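Local coordinates for arabinofuranosidase (Bifidobacterium longum, PDB 2Y2W), which hydrolyses terminal alpha-L-arabinofuranosyl bonds of arabinan and arabinoxylan in the breakdown of plant cell-wall polysaccharides, at residues H84-A87 against F92-D95; D95-V100 against Y153-K158; P261-W266 against T311-T316; D179-V184 against K208-G213. All coordinates share one frame; numbering follows the deposited sequence.

Contact 1 (H84-A87 against F92-D95); sequences HPTA and FRQD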
loop_
_atom_site.group_PDB
_atom_site.type_symbol
_atom_site.label_atom_id
_atom_site.label_comp_id
_atom_site.label_asym_id
_atom_site.label_seq_id
_atom_site.Cartn_x
_atom_site.Cartn_y
_atom_site.Cartn_z
ATOM N N HIS D 84 28.671 30.749 -8.803
ATOM C CA HIS D 84 28.823 31.847 -7.847
ATOM C C HIS D 84 30.300 32.159 -7.558
ATOM O O HIS D 84 31.116 31.241 -7.461
ATOM C CB HIS D 84 28.084 31.531 -6.550
ATOM C CG HIS D 84 27.926 32.713 -5.649
ATOM N ND1 HIS D 84 28.874 33.068 -4.715
ATOM C CD2 HIS D 84 26.940 33.637 -5.556
ATOM C CE1 HIS D 84 28.474 34.153 -4.077
ATOM N NE2 HIS D 84 27.304 34.519 -4.568
ATOM N N PRO D 85 30.646 33.458 -7.423
ATOM C CA PRO D 85 32.027 33.889 -7.149
ATOM C C PRO D 85 32.691 33.282 -5.902
ATOM O O PRO D 85 33.887 33.490 -5.693
ATOM C CB PRO D 85 31.890 35.406 -6.987
ATOM C CG PRO D 85 30.733 35.758 -7.834
ATOM C CD PRO D 85 29.769 34.614 -7.699
ATOM N N THR D 86 31.928 32.552 -5.086
ATOM C CA THR D 86 32.466 31.895 -3.886
ATOM C C THR D 86 32.263 30.373 -3.892
ATOM O O THR D 86 32.556 29.694 -2.904
ATOM C CB THR D 86 31.871 32.477 -2.579
ATOM O OG1 THR D 86 30.457 32.249 -2.545
ATOM C CG2 THR D 86 32.156 33.970 -2.461
ATOM N N ALA D 87 31.772 29.844 -5.009
ATOM C CA ALA D 87 31.520 28.412 -5.145
ATOM C C ALA D 87 32.800 27.581 -5.083
ATOM O O ALA D 87 33.802 27.915 -5.722
ATOM C CB ALA D 87 30.770 28.128 -6.438
ATOM N N PHE D 92 29.260 24.452 -3.967
ATOM C CA PHE D 92 28.625 25.015 -2.777
ATOM C C PHE D 92 29.141 26.423 -2.513
ATOM O O PHE D 92 30.347 26.674 -2.593
ATOM C CB PHE D 92 28.857 24.139 -1.538
ATOM C CG PHE D 92 28.511 22.686 -1.732
ATOM C CD1 PHE D 92 27.296 22.306 -2.296
ATOM C CD2 PHE D 92 29.397 21.694 -1.322
ATOM C CE1 PHE D 92 26.981 20.965 -2.468
ATOM C CE2 PHE D 92 29.087 20.345 -1.488
ATOM C CZ PHE D 92 27.876 19.982 -2.063
ATOM N N ARG D 93 28.224 27.333 -2.195
ATOM C CA ARG D 93 28.577 28.715 -1.885
ATOM C C ARG D 93 29.296 28.796 -0.547
ATOM O O ARG D 93 28.759 28.371 0.478
ATOM C CB ARG D 93 27.331 29.600 -1.863
ATOM C CG ARG D 93 26.883 30.080 -3.230
ATOM C CD ARG D 93 25.601 30.904 -3.150
ATOM N NE ARG D 93 25.814 32.224 -2.559
ATOM C CZ ARG D 93 25.007 33.269 -2.731
ATOM N NH1 ARG D 93 23.922 33.171 -3.491
ATOM N NH2 ARG D 93 25.293 34.424 -2.147
ATOM N N GLN D 94 30.510 29.339 -0.561
ATOM C CA GLN D 94 31.307 29.459 0.661
ATOM C C GLN D 94 30.789 30.558 1.578
ATOM O O GLN D 94 30.838 30.415 2.799
ATOM C CB GLN D 94 32.794 29.673 0.343
ATOM C CG GLN D 94 33.742 29.445 1.532
ATOM C CD GLN D 94 33.625 28.050 2.141
ATOM O OE1 GLN D 94 33.846 27.039 1.473
ATOM N NE2 GLN D 94 33.282 27.997 3.423
ATOM N N ASP D 95 30.287 31.644 0.995
ATOM C CA ASP D 95 29.743 32.749 1.788
ATOM C C ASP D 95 28.545 32.303 2.627
ATOM O O ASP D 95 28.361 32.765 3.757
ATOM C CB ASP D 95 29.402 33.970 0.915
ATOM C CG ASP D 95 28.404 33.660 -0.202
ATOM O OD1 ASP D 95 28.010 32.484 -0.377
ATOM O OD2 ASP D 95 28.015 34.612 -0.914
#
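His84 and Arg93 make the tight, buried end of this contact, the guanidinium lying flat on the imidazole with centres 3.6 Å apart and planes only 19° from parallel. Arg93 NE sits over the middle of the ring, Arg93 CD adds a CH-pi contact to the same face, and Pro85 CD covers the other. A bend at chi3 (72°) turns the guanidinium back so that it also grips Asp95 side-on: NE meets Asp95 OD1 at 3.1 Å on its syn lone pair, and NH2 meets Asp95 OD2 at 3.0 Å in a salt bridge. NH1 is held by Glu81 and the carbonyl of Glu420, while His84 NE2 bonds to Gly423 O. The motif is a type I beta turn from His84 to Ala87, set against the start of helix 94-103, with Arg93 at the N-cap position and its backbone bridged to Ala87. A leucine in place of Arg93 would probably leave the carboxylates of Asp95 and Glu81 without their cationic partner and His84 without its flat cover. The other end, around Thr86 and Gln94, is looser and partly exposed. There Gln94 N donates to Thr86 O at 3.1 Å, and Thr86 OG1 makes a weak 3.3 Å bond to Asp95 OD1. The end of Gln94 leads off to Lys158 NZ, which bonds to OE1, and to Asp98 OD1, which bonds to NE2.

Contact 2 (D95-V100 against Y153-K158); sequences DVLDLV and YRWSQK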
loop_
_atom_site.group_PDB
_atom_site.type_symbol
_atom_site.label_atom_id
_atom_site.label_comp_id
_atom_site.label_asym_id
_atom_site.label_seq_id
_atom_site.Cartn_x
_atom_site.Cartn_y
_atom_site.Cartn_z
ATOM N N ASP D 95 30.287 31.644 0.995
ATOM C CA ASP D 95 29.743 32.749 1.788
ATOM C C ASP D 95 28.545 32.303 2.627
ATOM O O ASP D 95 28.361 32.765 3.757
ATOM C CB ASP D 95 29.402 33.970 0.915
ATOM C CG ASP D 95 28.404 33.660 -0.202
ATOM O OD1 ASP D 95 28.010 32.484 -0.377
ATOM O OD2 ASP D 95 28.015 34.612 -0.914
ATOM N N VAL D 96 27.751 31.391 2.069
ATOM C CA VAL D 96 26.613 30.806 2.767
ATOM C C VAL D 96 27.106 29.864 3.864
ATOM O O VAL D 96 26.630 29.930 5.002
ATOM C CB VAL D 96 25.647 30.091 1.781
ATOM C CG1 VAL D 96 24.637 29.222 2.519
ATOM C CG2 VAL D 96 24.933 31.117 0.917
ATOM N N LEU D 97 28.070 29.010 3.520
ATOM C CA LEU D 97 28.714 28.114 4.486
ATOM C C LEU D 97 29.332 28.864 5.669
ATOM O O LEU D 97 29.210 28.424 6.816
ATOM C CB LEU D 97 29.782 27.254 3.805
ATOM C CG LEU D 97 29.375 25.922 3.175
ATOM C CD1 LEU D 97 30.470 25.422 2.243
ATOM C CD2 LEU D 97 29.059 24.882 4.243
ATOM N N ASP D 98 29.990 29.990 5.384
ATOM C CA ASP D 98 30.587 30.838 6.417
ATOM C C ASP D 98 29.541 31.342 7.411
ATOM O O ASP D 98 29.791 31.363 8.617
ATOM C CB ASP D 98 31.338 32.023 5.793
ATOM C CG ASP D 98 32.643 31.611 5.115
ATOM O OD1 ASP D 98 33.179 30.518 5.419
ATOM O OD2 ASP D 98 33.137 32.391 4.272
ATOM N N LEU D 99 28.375 31.734 6.900
ATOM C CA LEU D 99 27.274 32.199 7.746
ATOM C C LEU D 99 26.565 31.072 8.499
ATOM O O LEU D 99 25.948 31.316 9.536
ATOM C CB LEU D 99 26.262 33.019 6.938
ATOM C CG LEU D 99 26.707 34.393 6.420
ATOM C CD1 LEU D 99 25.597 35.047 5.623
ATOM C CD2 LEU D 99 27.144 35.309 7.555
ATOM N N VAL D 100 26.652 29.848 7.980
ATOM C CA VAL D 100 26.099 28.678 8.671
ATOM C C VAL D 100 26.942 28.370 9.904
ATOM O O VAL D 100 26.404 28.094 10.980
ATOM C CB VAL D 100 25.999 27.435 7.740
ATOM C CG1 VAL D 100 25.653 26.172 8.531
ATOM C CG2 VAL D 100 24.964 27.669 6.645
ATOM N N TYR D 153 25.535 15.223 1.598
ATOM C CA TYR D 153 26.525 14.616 2.482
ATOM C C TYR D 153 27.842 15.394 2.430
ATOM O O TYR D 153 28.423 15.714 3.467
ATOM C CB TYR D 153 26.774 13.146 2.126
ATOM C CG TYR D 153 27.961 12.559 2.855
ATOM C CD1 TYR D 153 27.871 12.211 4.204
ATOM C CD2 TYR D 153 29.182 12.379 2.206
ATOM C CE1 TYR D 153 28.963 11.683 4.883
ATOM C CE2 TYR D 153 30.281 11.857 2.877
ATOM C CZ TYR D 153 30.163 11.509 4.214
ATOM O OH TYR D 153 31.245 10.994 4.886
ATOM N N ARG D 154 28.300 15.684 1.215
ATOM C CA ARG D 154 29.513 16.462 1.009
ATOM C C ARG D 154 29.380 17.861 1.605
ATOM O O ARG D 154 30.325 18.376 2.206
ATOM C CB ARG D 154 29.871 16.530 -0.479
ATOM C CG ARG D 154 30.528 15.257 -1.005
ATOM C CD ARG D 154 30.977 15.414 -2.450
ATOM N NE ARG D 154 29.890 15.177 -3.400
ATOM C CZ ARG D 154 29.682 14.023 -4.032
ATOM N NH1 ARG D 154 30.485 12.986 -3.823
ATOM N NH2 ARG D 154 28.667 13.908 -4.878
ATOM N N TRP D 155 28.198 18.459 1.451
ATOM C CA TRP D 155 27.917 19.767 2.039
ATOM C C TRP D 155 27.990 19.707 3.563
ATOM O O TRP D 155 28.583 20.584 4.199
ATOM C CB TRP D 155 26.549 20.295 1.590
ATOM C CG TRP D 155 26.292 21.708 2.030
ATOM C CD1 TRP D 155 26.585 22.845 1.337
ATOM C CD2 TRP D 155 25.707 22.130 3.268
ATOM N NE1 TRP D 155 26.214 23.950 2.062
ATOM C CE2 TRP D 155 25.673 23.542 3.252
ATOM C CE3 TRP D 155 25.202 21.453 4.387
ATOM C CZ2 TRP D 155 25.154 24.294 4.315
ATOM C CZ3 TRP D 155 24.690 22.200 5.443
ATOM C CH2 TRP D 155 24.670 23.608 5.398
ATOM N N SER D 156 27.393 18.666 4.136
ATOM C CA SER D 156 27.378 18.470 5.582
ATOM C C SER D 156 28.759 18.163 6.155
ATOM O O SER D 156 29.043 18.501 7.304
ATOM C CB SER D 156 26.393 17.367 5.954
ATOM O OG SER D 156 25.093 17.676 5.477
ATOM N N GLN D 157 29.607 17.518 5.356
ATOM C CA GLN D 157 31.010 17.313 5.719
ATOM C C GLN D 157 31.746 18.653 5.790
ATOM O O GLN D 157 32.503 18.900 6.729
ATOM C CB GLN D 157 31.711 16.379 4.726
ATOM C CG GLN D 157 31.273 14.915 4.787
ATOM C CD GLN D 157 31.681 14.208 6.073
ATOM O OE1 GLN D 157 30.885 13.480 6.672
ATOM N NE2 GLN D 157 32.923 14.416 6.500
ATOM N N LYS D 158 31.506 19.508 4.794
ATOM C CA LYS D 158 32.081 20.853 4.735
ATOM C C LYS D 158 31.584 21.753 5.865
ATOM O O LYS D 158 32.350 22.545 6.416
ATOM C CB LYS D 158 31.770 21.507 3.385
ATOM C CG LYS D 158 32.926 21.533 2.384
ATOM C CD LYS D 158 33.960 22.600 2.761
ATOM C CE LYS D 158 34.741 23.095 1.552
ATOM N NZ LYS D 158 33.975 24.093 0.747
#
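Leu97 and Trp155 carry the main contact between helix 94-103 and helix 149-159, and it is apolar. Leu97 CD2 approaches the indole obliquely, in an off-centre CH-pi contact 4.0 Å from the centroid of the five-membered ring. Its closest ring atom is Trp155 NE1, 3.7 Å from CD2, with CE2 next. Leu97 and Trp155 run alongside each other with their ends pointing opposite ways. Trp155 CG stands anti to the backbone N (chi1 -173°), and chi2 near 90° stands the indole across that direction, which brings its pyrrole part to Leu97 and its benzo part to Val100. The second apolar contact is at the ring edge: Val100 CG2 comes near the ring plane, 4.1 Å from Trp155 CZ2. The indole is further packed by Phe92, edge-to-face, and by Ile79 and Leu410.

The polar element lies at the exposed margin. Lys158, bent at chi2 and chi4, brings NZ to 4.0 Å from Leu97 CD1, its chain set nearly perpendicular to that side chain. Its charge is taken up by Asp88 in a salt bridge. No hydrogen bond joins the two segments.

The short helix axes pass 11.5 Å apart at 55°, a wide spacing bridged by large side chains. This is packing between two outer helices of a (beta/alpha)8 barrel.

Contact 3 (P261-W266 against T311-T316); sequences PTFGTW and TKFIAT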
loop_
_atom_site.group_PDB
_atom_site.type_symbol
_atom_site.label_atom_id
_atom_site.label_comp_id
_atom_site.label_asym_id
_atom_site.label_seq_id
_atom_site.Cartn_x
_atom_site.Cartn_y
_atom_site.Cartn_z
ATOM N N PRO D 261 -6.950 19.545 13.886
ATOM C CA PRO D 261 -8.095 18.883 14.518
ATOM C C PRO D 261 -7.717 17.542 15.147
ATOM O O PRO D 261 -8.430 17.043 16.022
ATOM C CB PRO D 261 -9.071 18.671 13.353
ATOM C CG PRO D 261 -8.219 18.689 12.131
ATOM C CD PRO D 261 -7.116 19.655 12.424
ATOM N N THR D 262 -6.595 16.983 14.701
ATOM C CA THR D 262 -6.098 15.699 15.187
ATOM C C THR D 262 -5.006 15.858 16.265
ATOM O O THR D 262 -4.379 14.877 16.676
ATOM C CB THR D 262 -5.603 14.816 14.007
ATOM O OG1 THR D 262 -5.311 13.494 14.476
ATOM C CG2 THR D 262 -4.361 15.418 13.334
ATOM N N PHE D 263 -4.807 17.093 16.726
ATOM C CA PHE D 263 -3.788 17.415 17.733
ATOM C C PHE D 263 -3.970 16.617 19.021
ATOM O O PHE D 263 -5.087 16.479 19.527
ATOM C CB PHE D 263 -3.790 18.917 18.034
ATOM C CG PHE D 263 -2.652 19.371 18.908
ATOM C CD1 PHE D 263 -1.332 19.245 18.481
ATOM C CD2 PHE D 263 -2.900 19.949 20.150
ATOM C CE1 PHE D 263 -0.275 19.671 19.285
ATOM C CE2 PHE D 263 -1.852 20.383 20.960
ATOM C CZ PHE D 263 -0.537 20.242 20.527
ATOM N N GLY D 264 -2.861 16.087 19.535
ATOM C CA GLY D 264 -2.881 15.264 20.741
ATOM C C GLY D 264 -3.230 13.814 20.458
ATOM O O GLY D 264 -2.453 12.912 20.770
ATOM N N THR D 265 -4.403 13.595 19.865
ATOM C CA THR D 265 -4.901 12.246 19.571
ATOM C C THR D 265 -4.100 11.536 18.474
ATOM O O THR D 265 -4.023 10.305 18.454
ATOM C CB THR D 265 -6.400 12.256 19.195
ATOM O OG1 THR D 265 -6.639 13.260 18.201
ATOM C CG2 THR D 265 -7.258 12.553 20.419
ATOM N N TRP D 266 -3.510 12.315 17.570
ATOM C CA TRP D 266 -2.605 11.777 16.561
ATOM C C TRP D 266 -1.407 11.135 17.246
ATOM O O TRP D 266 -1.125 9.956 17.037
ATOM C CB TRP D 266 -2.135 12.882 15.608
ATOM C CG TRP D 266 -1.092 12.434 14.624
ATOM C CD1 TRP D 266 0.258 12.361 14.830
ATOM C CD2 TRP D 266 -1.316 12.001 13.277
ATOM N NE1 TRP D 266 0.887 11.907 13.696
ATOM C CE2 TRP D 266 -0.055 11.680 12.727
ATOM C CE3 TRP D 266 -2.461 11.853 12.480
ATOM C CZ2 TRP D 266 0.095 11.218 11.415
ATOM C CZ3 TRP D 266 -2.311 11.396 11.176
ATOM C CH2 TRP D 266 -1.042 11.084 10.658
ATOM N N THR D 311 4.522 26.546 24.532
ATOM C CA THR D 311 4.506 25.979 25.885
ATOM C C THR D 311 3.390 24.937 26.035
ATOM O O THR D 311 3.638 23.817 26.491
ATOM C CB THR D 311 4.386 27.087 26.969
ATOM O OG1 THR D 311 5.473 28.012 26.831
ATOM C CG2 THR D 311 4.420 26.494 28.374
ATOM N N LYS D 312 2.173 25.308 25.638
ATOM C CA LYS D 312 1.046 24.376 25.597
ATOM C C LYS D 312 1.306 23.209 24.645
ATOM O O LYS D 312 1.014 22.059 24.978
ATOM C CB LYS D 312 -0.247 25.100 25.208
ATOM C CG LYS D 312 -1.139 25.431 26.388
ATOM C CD LYS D 312 -2.395 26.177 25.952
ATOM C CE LYS D 312 -3.541 25.995 26.954
ATOM N NZ LYS D 312 -3.191 26.428 28.343
ATOM N N PHE D 313 1.856 23.522 23.471
ATOM C CA PHE D 313 2.256 22.527 22.474
ATOM C C PHE D 313 3.149 21.455 23.110
ATOM O O PHE D 313 2.873 20.258 22.998
ATOM C CB PHE D 313 3.006 23.219 21.326
ATOM C CG PHE D 313 2.904 22.516 19.996
ATOM C CD1 PHE D 313 3.143 21.148 19.876
ATOM C CD2 PHE D 313 2.583 23.237 18.852
ATOM C CE1 PHE D 313 3.053 20.511 18.642
ATOM C CE2 PHE D 313 2.491 22.610 17.613
ATOM C CZ PHE D 313 2.726 21.243 17.507
ATOM N N ILE D 314 4.210 21.903 23.784
ATOM C CA ILE D 314 5.154 21.018 24.466
ATOM C C ILE D 314 4.457 20.175 25.535
ATOM O O ILE D 314 4.665 18.964 25.602
ATOM C CB ILE D 314 6.350 21.816 25.066
ATOM C CG1 ILE D 314 7.274 22.306 23.944
ATOM C CG2 ILE D 314 7.143 20.963 26.062
ATOM C CD1 ILE D 314 8.099 23.534 24.290
ATOM N N ALA D 315 3.617 20.817 26.347
ATOM C CA ALA D 315 2.896 20.136 27.424
ATOM C C ALA D 315 1.993 19.016 26.907
ATOM O O ALA D 315 1.997 17.913 27.453
ATOM C CB ALA D 315 2.088 21.139 28.246
ATOM N N THR D 316 1.244 19.308 25.845
ATOM C CA THR D 316 0.257 18.382 25.289
ATOM C C THR D 316 0.908 17.186 24.591
ATOM O O THR D 316 0.458 16.046 24.752
ATOM C CB THR D 316 -0.702 19.101 24.307
ATOM O OG1 THR D 316 -1.116 20.350 24.868
ATOM C CG2 THR D 316 -1.934 18.251 24.023
#
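Phe263 and Phe313 both hold CG anti to the backbone N (chi1 -172° and -152°), which sends the two rings out to meet between their segments. They form a T-shaped pair: the edge of Phe263 is directed at the face of Phe313, centroids 5.0 Å apart and planes at 79°. The leading atom is Phe263 CE1, which lies over the rim of the other ring, 3.5 Å from Phe313 CE1. On the other side of CZ, Phe263 CE2 meets the methyl Thr316 CG2 at 3.7 Å, approached obliquely. In the (beta/alpha)8 barrel this joins the loop before helix 265-274, where Gly264 is the N-cap with positive phi, to the long outer helix 307-327. Phe313 carries the packing inward through a second edge-to-face pair with Phe338 of strand 335-341. Its side chain lies about 9 Å from those of Tyr286 and Glu340, which probably bind the arabinofuranose, Glu340 as nucleophile. Thr316 is turned by a bond of its own: OG1 meets Lys312 O at 2.7 Å from above the carbonyl plane. Lys312 O also accepts from Thr316 N. The bond ties the hydroxyl back to the helix, and the methyl makes the closest approach to Phe263.

Contact 4 (D179-V184 against K208-G213); sequences DELEYV and KMWCIG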
loop_
_atom_site.group_PDB
_atom_site.type_symbol
_atom_site.label_atom_id
_atom_site.label_comp_id
_atom_site.label_asym_id
_atom_site.label_seq_id
_atom_site.Cartn_x
_atom_site.Cartn_y
_atom_site.Cartn_z
ATOM N N ASP D 179 16.173 0.542 1.376
ATOM C CA ASP D 179 17.132 0.678 0.279
ATOM C C ASP D 179 18.075 1.868 0.503
ATOM O O ASP D 179 19.293 1.728 0.364
ATOM C CB ASP D 179 16.415 0.794 -1.076
ATOM C CG ASP D 179 15.768 -0.519 -1.529
ATOM O OD1 ASP D 179 16.008 -1.580 -0.909
ATOM O OD2 ASP D 179 15.006 -0.484 -2.522
ATOM N N GLU D 180 17.513 3.023 0.867
ATOM C CA GLU D 180 18.310 4.227 1.134
ATOM C C GLU D 180 19.202 4.063 2.362
ATOM O O GLU D 180 20.324 4.564 2.385
ATOM C CB GLU D 180 17.422 5.469 1.281
ATOM C CG GLU D 180 18.213 6.756 1.538
ATOM C CD GLU D 180 17.435 8.026 1.243
ATOM O OE1 GLU D 180 16.240 8.113 1.613
ATOM O OE2 GLU D 180 18.036 8.950 0.650
ATOM N N LEU D 181 18.693 3.364 3.374
ATOM C CA LEU D 181 19.451 3.074 4.586
ATOM C C LEU D 181 20.707 2.259 4.263
ATOM O O LEU D 181 21.803 2.580 4.723
ATOM C CB LEU D 181 18.561 2.335 5.594
ATOM C CG LEU D 181 19.168 1.758 6.877
ATOM C CD1 LEU D 181 19.775 2.845 7.757
ATOM C CD2 LEU D 181 18.107 0.986 7.633
ATOM N N GLU D 182 20.530 1.212 3.465
ATOM C CA GLU D 182 21.625 0.363 3.012
ATOM C C GLU D 182 22.614 1.143 2.141
ATOM O O GLU D 182 23.823 0.990 2.290
ATOM C CB GLU D 182 21.057 -0.831 2.246
ATOM C CG GLU D 182 22.065 -1.888 1.829
ATOM C CD GLU D 182 21.407 -3.076 1.131
ATOM O OE1 GLU D 182 20.166 -3.226 1.226
ATOM O OE2 GLU D 182 22.128 -3.872 0.495
ATOM N N TYR D 183 22.093 1.976 1.240
ATOM C CA TYR D 183 22.932 2.769 0.340
ATOM C C TYR D 183 23.782 3.768 1.110
ATOM O O TYR D 183 24.967 3.953 0.816
ATOM C CB TYR D 183 22.080 3.514 -0.694
ATOM C CG TYR D 183 22.866 4.487 -1.547
ATOM C CD1 TYR D 183 23.452 4.079 -2.741
ATOM C CD2 TYR D 183 23.028 5.818 -1.154
ATOM C CE1 TYR D 183 24.179 4.962 -3.521
ATOM C CE2 TYR D 183 23.756 6.710 -1.926
ATOM C CZ TYR D 183 24.327 6.276 -3.109
ATOM O OH TYR D 183 25.046 7.155 -3.879
ATOM N N VAL D 184 23.166 4.403 2.099
ATOM C CA VAL D 184 23.795 5.490 2.827
ATOM C C VAL D 184 24.751 5.017 3.942
ATOM O O VAL D 184 25.766 5.667 4.204
ATOM C CB VAL D 184 22.714 6.467 3.361
ATOM C CG1 VAL D 184 22.190 6.034 4.718
ATOM C CG2 VAL D 184 23.250 7.868 3.427
ATOM N N LYS D 208 22.496 8.931 11.781
ATOM C CA LYS D 208 21.822 8.396 12.967
ATOM C C LYS D 208 20.334 8.724 13.011
ATOM O O LYS D 208 19.499 7.838 13.210
ATOM C CB LYS D 208 22.473 8.950 14.236
ATOM C CG LYS D 208 23.454 8.024 14.925
ATOM C CD LYS D 208 24.004 8.694 16.182
ATOM C CE LYS D 208 24.733 7.705 17.076
ATOM N NZ LYS D 208 25.164 8.342 18.353
ATOM N N MET D 209 20.017 10.004 12.837
ATOM C CA MET D 209 18.661 10.506 13.017
ATOM C C MET D 209 17.882 10.532 11.700
ATOM O O MET D 209 18.306 11.160 10.725
ATOM C CB MET D 209 18.697 11.893 13.666
ATOM C CG MET D 209 17.416 12.301 14.364
ATOM S SD MET D 209 17.675 13.777 15.363
ATOM C CE MET D 209 15.994 14.169 15.839
ATOM N N TRP D 210 16.745 9.838 11.693
ATOM C CA TRP D 210 15.908 9.698 10.504
ATOM C C TRP D 210 14.470 10.112 10.786
ATOM O O TRP D 210 13.907 9.758 11.824
ATOM C CB TRP D 210 15.913 8.251 10.004
ATOM C CG TRP D 210 17.231 7.761 9.488
ATOM C CD1 TRP D 210 18.354 7.504 10.219
ATOM C CD2 TRP D 210 17.555 7.437 8.129
ATOM N NE1 TRP D 210 19.361 7.059 9.399
ATOM C CE2 TRP D 210 18.897 7.006 8.113
ATOM C CE3 TRP D 210 16.842 7.473 6.924
ATOM C CZ2 TRP D 210 19.541 6.612 6.942
ATOM C CZ3 TRP D 210 17.482 7.083 5.761
ATOM C CH2 TRP D 210 18.819 6.657 5.778
ATOM N N CYS D 211 13.878 10.849 9.851
ATOM C CA CYS D 211 12.465 11.206 9.927
ATOM C C CYS D 211 11.631 10.301 9.024
ATOM O O CYS D 211 11.792 10.302 7.800
ATOM C CB CYS D 211 12.252 12.674 9.556
ATOM S SG CYS D 211 13.097 13.817 10.649
ATOM N N ILE D 212 10.750 9.522 9.643
ATOM C CA ILE D 212 9.894 8.601 8.912
ATOM C C ILE D 212 8.676 9.352 8.376
ATOM O O ILE D 212 7.634 9.447 9.034
ATOM C CB ILE D 212 9.496 7.382 9.781
ATOM C CG1 ILE D 212 10.746 6.750 10.403
ATOM C CG2 ILE D 212 8.751 6.345 8.947
ATOM C CD1 ILE D 212 10.488 5.949 11.651
ATOM N N GLY D 213 8.832 9.901 7.174
ATOM C CA GLY D 213 7.787 10.683 6.531
ATOM C C GLY D 213 7.792 12.132 6.960
ATOM O O GLY D 213 8.576 12.534 7.825
#
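Trp210 projects from strand 209-212 onto Leu181 and Val184 of helix 174-185, a strand-to-helix contact within the (beta/alpha)8 barrel. The helix belongs to the right-handed beta-alpha-beta crossover that joins strand 162-167 to its parallel neighbour 209-212, and the short helix and strand axes run nearly antiparallel, at 162° and 12.2 Å apart. That spacing is filled by the indole. Trp210 CB points toward the helix, and CG stands anti to the carbonyl carbon (chi1 -66°), carrying the ring system outward with its benzo end first. Along the pyrrole side, CD1 has Lys208 O at 3.2 Å, in the plane of the ring, and NE1 hydrogen-bonds to Ile207 O, so the buried N-H is satisfied and the rotation of the ring is fixed. Farther out, CZ2 meets Leu181 CD1 at 3.9 Å. At the tip, CH2 comes obliquely to Leu181 CA at 3.8 Å and stays 4.3 Å from Glu180 O, which lies near the ring plane. Leu165, Leu250 and Met241 pack around the same side chain. Cutting this residue back to an alanine is likely to open a gap between strand and helix, leaving Leu181 and Val184 without their partner and Ile207 O without its donor. Val184 CG1, placed between the backbone N and the carbonyl carbon (chi1 87°), meets the indole at its edge, in the ring plane, 3.5 Å from Trp210 CZ2 and 3.6 Å from Trp210 CH2.

From the N terminus, contact 1 closes a short loop of four residues ahead of helix 94-103. Contact 2 starts where it ends: the two share Asp95, their centres are 10 Å apart, and residues of contact 1 touch the second helix of contact 2 directly. Contact 2 spans 52 residues to tie that helix to helix 149-159. Contact 4 then bridges 23 residues, joining helix 174-185 to strand 209-212, and contact 3 follows with 44 residues between its segments, linking the start of helix 265-274 to helix 307-327. All four run in series, neither nesting nor crossing. They tie together neighbouring parts of one barrel, with contact 3 across the chain's centre from contacts 1 and 2.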